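Local structure of esterase A (Caulobacter crescentus, 5GKV) at residues A[85-90]-A[320-325]; A[125-130]-A[303-308]; A[137-142]-A[243-248]. The protein probably acts as a serine hydrolase on ester substrates, being a penicillin-binding protein homologue of the beta-lactamase family. One frame throughout, in Å; residues are numbered along the deposited sequence.

Contact 1. Residues A[85-90]-A[320-325]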
# COMPACT_ATOMS: atom_id res chain seq x y z
N VAL A 85 -0.81 -4.39 1.97
CA VAL A 85 -1.71 -5.53 2.12
C VAL A 85 -1.24 -6.70 1.26
O VAL A 85 -1.21 -7.85 1.71
CB VAL A 85 -3.16 -5.13 1.77
CG1 VAL A 85 -4.12 -6.36 1.93
CG2 VAL A 85 -3.63 -3.98 2.67
N ALA A 86 -0.84 -6.43 0.01
CA ALA A 86 -0.30 -7.49 -0.82
C ALA A 86 0.93 -8.11 -0.17
O ALA A 86 1.09 -9.34 -0.18
CB ALA A 86 0.05 -6.93 -2.21
N ALA A 87 1.79 -7.28 0.42
CA ALA A 87 3.00 -7.80 1.05
C ALA A 87 2.65 -8.72 2.21
O ALA A 87 3.25 -9.79 2.37
CB ALA A 87 3.89 -6.66 1.50
N LEU A 88 1.67 -8.31 3.03
CA LEU A 88 1.24 -9.15 4.14
C LEU A 88 0.71 -10.49 3.64
O LEU A 88 1.02 -11.54 4.21
CB LEU A 88 0.17 -8.41 4.96
CG LEU A 88 -0.37 -9.02 6.26
CD1 LEU A 88 -1.13 -7.95 7.00
CD2 LEU A 88 -1.32 -10.15 6.05
N LEU A 89 -0.10 -10.49 2.58
CA LEU A 89 -0.68 -11.74 2.09
C LEU A 89 0.41 -12.70 1.63
O LEU A 89 0.34 -13.90 1.91
CB LEU A 89 -1.67 -11.47 0.97
CG LEU A 89 -2.93 -10.70 1.40
CD1 LEU A 89 -3.80 -10.31 0.20
CD2 LEU A 89 -3.72 -11.52 2.41
N ILE A 90 1.45 -12.19 0.96
CA ILE A 90 2.58 -13.04 0.58
C ILE A 90 3.32 -13.51 1.82
O ILE A 90 3.66 -14.70 1.94
CB ILE A 90 3.53 -12.31 -0.39
CG1 ILE A 90 2.87 -12.10 -1.77
CG2 ILE A 90 4.84 -13.08 -0.53
CD1 ILE A 90 2.61 -13.39 -2.55
N ALA A 320 10.31 -7.02 1.82
CA ALA A 320 9.63 -7.84 0.82
C ALA A 320 8.24 -7.26 0.51
O ALA A 320 7.19 -7.81 0.87
CB ALA A 320 9.55 -9.29 1.28
N GLY A 321 8.25 -6.13 -0.20
CA GLY A 321 7.06 -5.39 -0.55
C GLY A 321 6.71 -4.25 0.39
O GLY A 321 6.05 -3.29 -0.04
N PHE A 322 7.14 -4.32 1.65
CA PHE A 322 6.97 -3.20 2.58
C PHE A 322 8.08 -2.17 2.38
O PHE A 322 9.24 -2.51 2.14
CB PHE A 322 7.00 -3.70 4.04
CG PHE A 322 5.87 -4.62 4.42
CD1 PHE A 322 4.58 -4.13 4.59
CD2 PHE A 322 6.11 -5.98 4.67
CE1 PHE A 322 3.53 -4.98 4.98
CE2 PHE A 322 5.06 -6.84 5.04
CZ PHE A 322 3.77 -6.34 5.19
N MET A 323 7.72 -0.89 2.48
CA MET A 323 8.72 0.16 2.60
C MET A 323 9.15 0.25 4.06
O MET A 323 8.31 0.38 4.95
CB MET A 323 8.16 1.49 2.11
CG MET A 323 9.21 2.61 2.05
SD MET A 323 8.60 4.16 1.34
CE MET A 323 7.01 3.61 0.61
N ARG A 324 10.45 0.15 4.30
CA ARG A 324 10.94 0.38 5.65
C ARG A 324 11.09 1.89 5.89
O ARG A 324 11.07 2.70 4.96
CB ARG A 324 12.27 -0.35 5.86
CG ARG A 324 12.15 -1.85 5.54
CD ARG A 324 13.48 -2.60 5.76
NE ARG A 324 13.80 -2.69 7.18
CZ ARG A 324 14.73 -1.96 7.79
NH1 ARG A 324 15.44 -1.08 7.09
NH2 ARG A 324 14.95 -2.12 9.09
N ASN A 325 11.19 2.27 7.16
CA ASN A 325 11.01 3.68 7.51
C ASN A 325 12.27 4.49 7.26
O ASN A 325 12.22 5.55 6.61
CB ASN A 325 10.54 3.79 8.97
CG ASN A 325 9.99 5.17 9.31
OD1 ASN A 325 9.52 5.91 8.43
ND2 ASN A 325 10.04 5.52 10.59
O HOH W 1 5.96 -10.15 1.58

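Contact 2. Residues A[125-130]-A[303-308]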
# COMPACT_ATOMS: atom_id res chain seq x y z
N ALA A 125 11.38 -9.90 -6.60
CA ALA A 125 10.22 -9.30 -7.25
C ALA A 125 9.52 -8.31 -6.34
O ALA A 125 9.12 -7.22 -6.78
CB ALA A 125 9.23 -10.39 -7.68
N LEU A 126 9.34 -8.67 -5.08
CA LEU A 126 8.57 -7.84 -4.16
C LEU A 126 9.34 -6.62 -3.69
O LEU A 126 8.71 -5.66 -3.23
CB LEU A 126 8.10 -8.65 -2.95
CG LEU A 126 7.09 -9.75 -3.28
CD1 LEU A 126 6.74 -10.51 -2.00
CD2 LEU A 126 5.84 -9.16 -3.92
N SER A 127 10.67 -6.60 -3.84
CA SER A 127 11.47 -5.43 -3.51
C SER A 127 11.87 -4.62 -4.75
O SER A 127 12.81 -3.82 -4.69
CB SER A 127 12.70 -5.84 -2.69
OG SER A 127 13.49 -6.80 -3.38
N HIS A 128 11.14 -4.79 -5.85
CA HIS A 128 11.26 -3.94 -7.03
C HIS A 128 12.61 -4.09 -7.71
O HIS A 128 13.13 -3.14 -8.30
CB HIS A 128 10.94 -2.47 -6.67
CG HIS A 128 9.61 -2.34 -5.97
ND1 HIS A 128 8.41 -2.31 -6.66
CD2 HIS A 128 9.29 -2.32 -4.66
CE1 HIS A 128 7.41 -2.25 -5.80
NE2 HIS A 128 7.91 -2.25 -4.57
N GLN A 129 13.19 -5.29 -7.65
CA GLN A 129 14.48 -5.56 -8.26
C GLN A 129 14.39 -6.21 -9.63
O GLN A 129 15.40 -6.23 -10.35
CB GLN A 129 15.32 -6.45 -7.35
CG GLN A 129 15.67 -5.82 -6.04
CD GLN A 129 16.63 -6.68 -5.27
OE1 GLN A 129 17.76 -6.88 -5.71
NE2 GLN A 129 16.19 -7.22 -4.14
N ALA A 130 13.22 -6.74 -10.01
CA ALA A 130 13.11 -7.61 -11.17
C ALA A 130 13.03 -6.86 -12.50
O ALA A 130 12.85 -7.50 -13.54
CB ALA A 130 11.90 -8.54 -11.04
N GLU A 303 15.47 -5.80 5.52
CA GLU A 303 15.96 -5.05 4.38
C GLU A 303 16.51 -5.98 3.31
O GLU A 303 17.42 -6.77 3.56
CB GLU A 303 17.06 -4.07 4.81
CG GLU A 303 17.57 -3.24 3.66
CD GLU A 303 18.59 -2.21 4.10
OE1 GLU A 303 19.79 -2.55 4.14
OE2 GLU A 303 18.19 -1.08 4.43
N ARG A 304 15.96 -5.87 2.10
CA ARG A 304 16.50 -6.55 0.93
C ARG A 304 17.58 -5.73 0.26
O ARG A 304 18.64 -6.27 -0.11
CB ARG A 304 15.37 -6.84 -0.06
CG ARG A 304 14.75 -8.23 0.09
CD ARG A 304 14.41 -8.54 1.52
NE ARG A 304 13.82 -9.86 1.70
CZ ARG A 304 12.99 -10.19 2.68
NH1 ARG A 304 12.63 -9.27 3.59
NH2 ARG A 304 12.52 -11.43 2.76
N LEU A 305 17.34 -4.43 0.10
CA LEU A 305 18.34 -3.52 -0.43
C LEU A 305 17.94 -2.09 -0.09
O LEU A 305 16.78 -1.82 0.26
CB LEU A 305 18.52 -3.68 -1.94
CG LEU A 305 17.53 -2.99 -2.87
CD1 LEU A 305 18.11 -3.00 -4.30
CD2 LEU A 305 16.16 -3.66 -2.82
N ARG A 306 18.91 -1.19 -0.23
CA ARG A 306 18.73 0.21 0.12
C ARG A 306 19.57 1.08 -0.80
O ARG A 306 20.69 0.71 -1.16
CB ARG A 306 19.12 0.46 1.58
CG ARG A 306 19.08 1.91 1.98
CD ARG A 306 19.41 2.09 3.44
NE ARG A 306 19.77 3.48 3.72
CZ ARG A 306 19.97 3.97 4.93
NH1 ARG A 306 19.82 3.19 5.99
NH2 ARG A 306 20.30 5.25 5.08
N GLY A 307 19.03 2.22 -1.19
CA GLY A 307 19.72 3.12 -2.08
C GLY A 307 18.71 3.92 -2.88
O GLY A 307 17.50 3.81 -2.68
N ARG A 308 19.25 4.75 -3.78
CA ARG A 308 18.41 5.57 -4.64
C ARG A 308 17.55 4.70 -5.54
O ARG A 308 18.06 3.85 -6.27
CB ARG A 308 19.26 6.50 -5.52
CG ARG A 308 18.57 7.82 -5.80
CD ARG A 308 18.76 8.72 -4.58
NE ARG A 308 17.82 9.83 -4.53
CZ ARG A 308 17.67 10.59 -3.45
NH1 ARG A 308 18.40 10.34 -2.36
NH2 ARG A 308 16.80 11.60 -3.46

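Contact 3. Residues A[137-142]-A[243-248]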
# COMPACT_ATOMS: atom_id res chain seq x y z
N ASP A 137 7.19 -0.83 -24.15
CA ASP A 137 6.72 -0.95 -25.52
C ASP A 137 5.22 -0.66 -25.62
O ASP A 137 4.47 -0.80 -24.65
CB ASP A 137 7.00 -2.35 -26.04
CG ASP A 137 6.28 -3.42 -25.23
OD1 ASP A 137 6.45 -3.45 -23.98
OD2 ASP A 137 5.51 -4.21 -25.83
N GLU A 138 4.80 -0.27 -26.82
CA GLU A 138 3.41 0.11 -27.08
C GLU A 138 2.44 -0.93 -26.50
O GLU A 138 2.59 -2.12 -26.73
CB GLU A 138 3.19 0.27 -28.59
CG GLU A 138 1.75 0.51 -28.99
CD GLU A 138 1.35 1.98 -28.96
OE1 GLU A 138 2.27 2.83 -29.01
OE2 GLU A 138 0.14 2.26 -28.88
N THR A 139 1.46 -0.46 -25.74
CA THR A 139 0.58 -1.37 -25.03
C THR A 139 -0.81 -0.77 -24.96
O THR A 139 -0.97 0.44 -24.75
CB THR A 139 1.11 -1.66 -23.61
OG1 THR A 139 2.45 -2.18 -23.69
CG2 THR A 139 0.22 -2.67 -22.88
N ASP A 140 -1.82 -1.62 -25.16
CA ASP A 140 -3.21 -1.21 -24.99
C ASP A 140 -3.40 -0.75 -23.55
O ASP A 140 -3.08 -1.51 -22.62
CB ASP A 140 -4.13 -2.39 -25.31
CG ASP A 140 -5.62 -2.07 -25.14
OD1 ASP A 140 -5.97 -1.00 -24.58
OD2 ASP A 140 -6.45 -2.90 -25.56
N PRO A 141 -3.90 0.47 -23.32
CA PRO A 141 -4.06 0.95 -21.93
C PRO A 141 -5.13 0.20 -21.13
O PRO A 141 -5.19 0.39 -19.91
CB PRO A 141 -4.44 2.42 -22.11
CG PRO A 141 -3.94 2.79 -23.48
CD PRO A 141 -4.12 1.55 -24.30
N ALA A 142 -5.95 -0.63 -21.77
CA ALA A 142 -6.93 -1.43 -21.03
C ALA A 142 -6.41 -2.81 -20.66
O ALA A 142 -7.18 -3.62 -20.11
CB ALA A 142 -8.23 -1.56 -21.84
N LYS A 243 4.03 6.66 -19.81
CA LYS A 243 3.47 6.15 -21.05
C LYS A 243 1.96 6.34 -21.04
O LYS A 243 1.35 6.46 -19.98
CB LYS A 243 3.81 4.67 -21.23
CG LYS A 243 5.29 4.37 -21.31
CD LYS A 243 5.92 5.12 -22.48
CE LYS A 243 7.36 4.70 -22.72
NZ LYS A 243 7.93 5.43 -23.89
N PRO A 244 1.34 6.39 -22.22
CA PRO A 244 -0.14 6.43 -22.27
C PRO A 244 -0.79 5.24 -21.59
O PRO A 244 -1.94 5.34 -21.15
CB PRO A 244 -0.45 6.45 -23.77
CG PRO A 244 0.79 6.96 -24.42
CD PRO A 244 1.94 6.46 -23.57
N TRP A 245 -0.08 4.11 -21.48
CA TRP A 245 -0.61 2.90 -20.87
C TRP A 245 -0.08 2.66 -19.47
O TRP A 245 -0.36 1.60 -18.89
CB TRP A 245 -0.28 1.71 -21.77
CG TRP A 245 1.17 1.62 -22.05
CD1 TRP A 245 2.11 1.01 -21.27
CD2 TRP A 245 1.86 2.17 -23.17
NE1 TRP A 245 3.36 1.14 -21.85
CE2 TRP A 245 3.23 1.85 -23.02
CE3 TRP A 245 1.46 2.91 -24.30
CZ2 TRP A 245 4.20 2.24 -23.95
CZ3 TRP A 245 2.43 3.29 -25.22
CH2 TRP A 245 3.78 2.95 -25.04
N SER A 246 0.68 3.60 -18.90
CA SER A 246 1.28 3.36 -17.59
C SER A 246 0.23 3.14 -16.50
O SER A 246 0.48 2.40 -15.53
CB SER A 246 2.21 4.53 -17.21
OG SER A 246 3.39 4.56 -18.02
N SER A 247 -0.96 3.74 -16.63
CA SER A 247 -1.96 3.52 -15.59
C SER A 247 -3.25 2.96 -16.20
O SER A 247 -3.53 3.19 -17.38
CB SER A 247 -2.27 4.83 -14.84
OG SER A 247 -3.04 5.69 -15.66
N PRO A 248 -4.05 2.21 -15.41
CA PRO A 248 -5.26 1.58 -15.94
C PRO A 248 -6.30 2.58 -16.43
O PRO A 248 -6.41 3.66 -15.85
CB PRO A 248 -5.79 0.79 -14.73
CG PRO A 248 -4.59 0.56 -13.87
CD PRO A 248 -3.78 1.81 -14.02

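Contact 1. Residues A[85-90]-A[320-325]
Ala87 places its methyl group squarely over the ring of Phe322. This joins two parts of the serine beta-lactamase fold: helix 82-95, which, as in relatives of this family, probably begins at the SxxK motif of the nucleophilic serine, and the loop 320-322 that leads into strand 323-324, an outermost strand of the large antiparallel sheet. Ala87 CB lies 3.6 Å from the centroid of the Phe322 ring and 9° off its normal. It is a CH-pi contact over the centre of one face, and the methyl meets all six ring carbons at similar range. The ring gets there because CG of Phe322 is anti to the carbonyl carbon (chi1 -64°), which brings the end of the side chain nearer the helix than its start. Its far end, CZ, comes up against the start of Leu88. Phe322 CZ is 3.6 Å from Leu88 N, an oblique approach, and 4.2 Å from Leu88 CB. The leucine side chain continues onto Leu276 and Leu280 of helix 270-281, and Phe322 also touches Leu280. A second ring, Phe338, meets Phe322 edge-to-face. All five touching residues are buried. Gly321 has no side chain, and Gly321 CA comes to 5.0 Å from Ala87 CA, with the Ala87 methyl lying against it. Its positive phi (95°) also suits a glycine. No direct hydrogen bond crosses the contact. One water links the two backbones instead: it donates to Ala87 O at 2.8 Å and to Ala320 O at 2.7 Å.

Contact 2. Residues A[125-130]-A[303-308]
Leu305 lays its two methyl groups along the side chain of Gln129, and the two chains run past each other in opposite directions. Leu305 CD2 lies 3.8 Å from Gln129 NE2 and 3.9 Å from Gln129 CG. Leu305 CD1 meets Gln129 CG and CD at slightly longer range. Leu305 CD2 also reaches back to the loop main chain, 3.8 Å from Ser127 O. CG of Leu305 sits between its own backbone N and carbonyl carbon (chi1 81°), which turns both methyls to the loop. Beside this pair, Arg304 uses the foot of its side chain. Arg304 CB is 3.8 Å from Ser127 OG, and the chain bends about its CB-CG bond, taking the guanidinium to other partners. That group makes a salt bridge with Glu123, bonds to Ala302 O and Ala299 O, and a cation-pi contact with Tyr101. Residues 125-126 end helix 122-126, and a Schellman motif closes it: Gln129 N bonds Gln124 O, and His128 N bonds Ala125 O at 3.3 Å. His128 is its C-prime residue, with positive phi. The partner strand 305-306 pairs with 315-318 in a small two-stranded antiparallel sheet, whose Trp318 touches Ser127, His128 and Leu305. The chain turns a corner at Gly307. No hydrogen bond joins the two segments. The amide of Gln129 is tied to its own segment. Gln129 NE2 donates to Ser127 OG at 2.8 Å, nearly straight at 174°, with the oxygen in the amide plane, which holds the amide beside Leu305 CD2. Gln129 OE1 has a hydrogen bond elsewhere. Ser127 OG also bonds Glu123 O, four residues back in helix 122-126.

Contact 3. Residues A[137-142]-A[243-248]
Trp245 lays one face of its indole against the chain of residues 137-139. Thr139 CB sits 3.7 Å from the centroid of the five-membered ring of Trp245, a CH-pi contact over the face. Glu138 CA makes a second one over the six-membered ring of Trp245, at 3.9 Å from its centroid. Asp137 O approaches obliquely near the rim, 3.1 Å from Trp245 CZ2. The indole is turned this way because Trp245 CG lies between the backbone N and the carbonyl carbon (chi1 55°). Trp245 CB then meets Thr139 O at 3.3 Å. The opposite face rests on Lys243 CB. Trp245 NE1 points to Phe135 O, its hydrogen-bond partner. Two surface loops meet here in the beta-lactamase-family fold, one before helix 147-156 and one after helix 235-241, and Lys243 to Ser246 form a type I beta turn in the second. Lys243 N donates to Ser246 OG at 2.8 Å within that turn. Thr139 OG1 lies beside its own backbone N, anti to the carbonyl carbon (chi1 -56°), and there donates to Asp137 O at 2.6 Å. Glu138 bends at CG, bringing OE1 to Trp245 CZ3, with its carboxylate 60° from the ring plane. Asp140 makes an Asx turn to Ala142 N. Just before it reaches Ala142, the chain packs Pro141 CG against Trp245 CB at 4.2 Å.

Helix 82-95 comes first along the chain and opens contact 1. The end of helix 122-126 follows and opens contact 2, and loop 137-142 opens contact 3. The loops then close in reverse order. Segment 243-248 closes contact 3, 303-308 closes contact 2, and 320-325 closes contact 1. The three are fully nested and none cross. Contacts 1 and 2 are neighbours, with centres 12 Å apart, and they touch where Leu126 packs on Ile90, Ala320 and Gly321. Contact 1 ties helix 82-95 to the loop entering edge strand 323-324; contact 2 ties the end of helix 122-126 to the small two-stranded sheet. Contact 3 joins two surface loops, its centre 24 Å from that of contact 2.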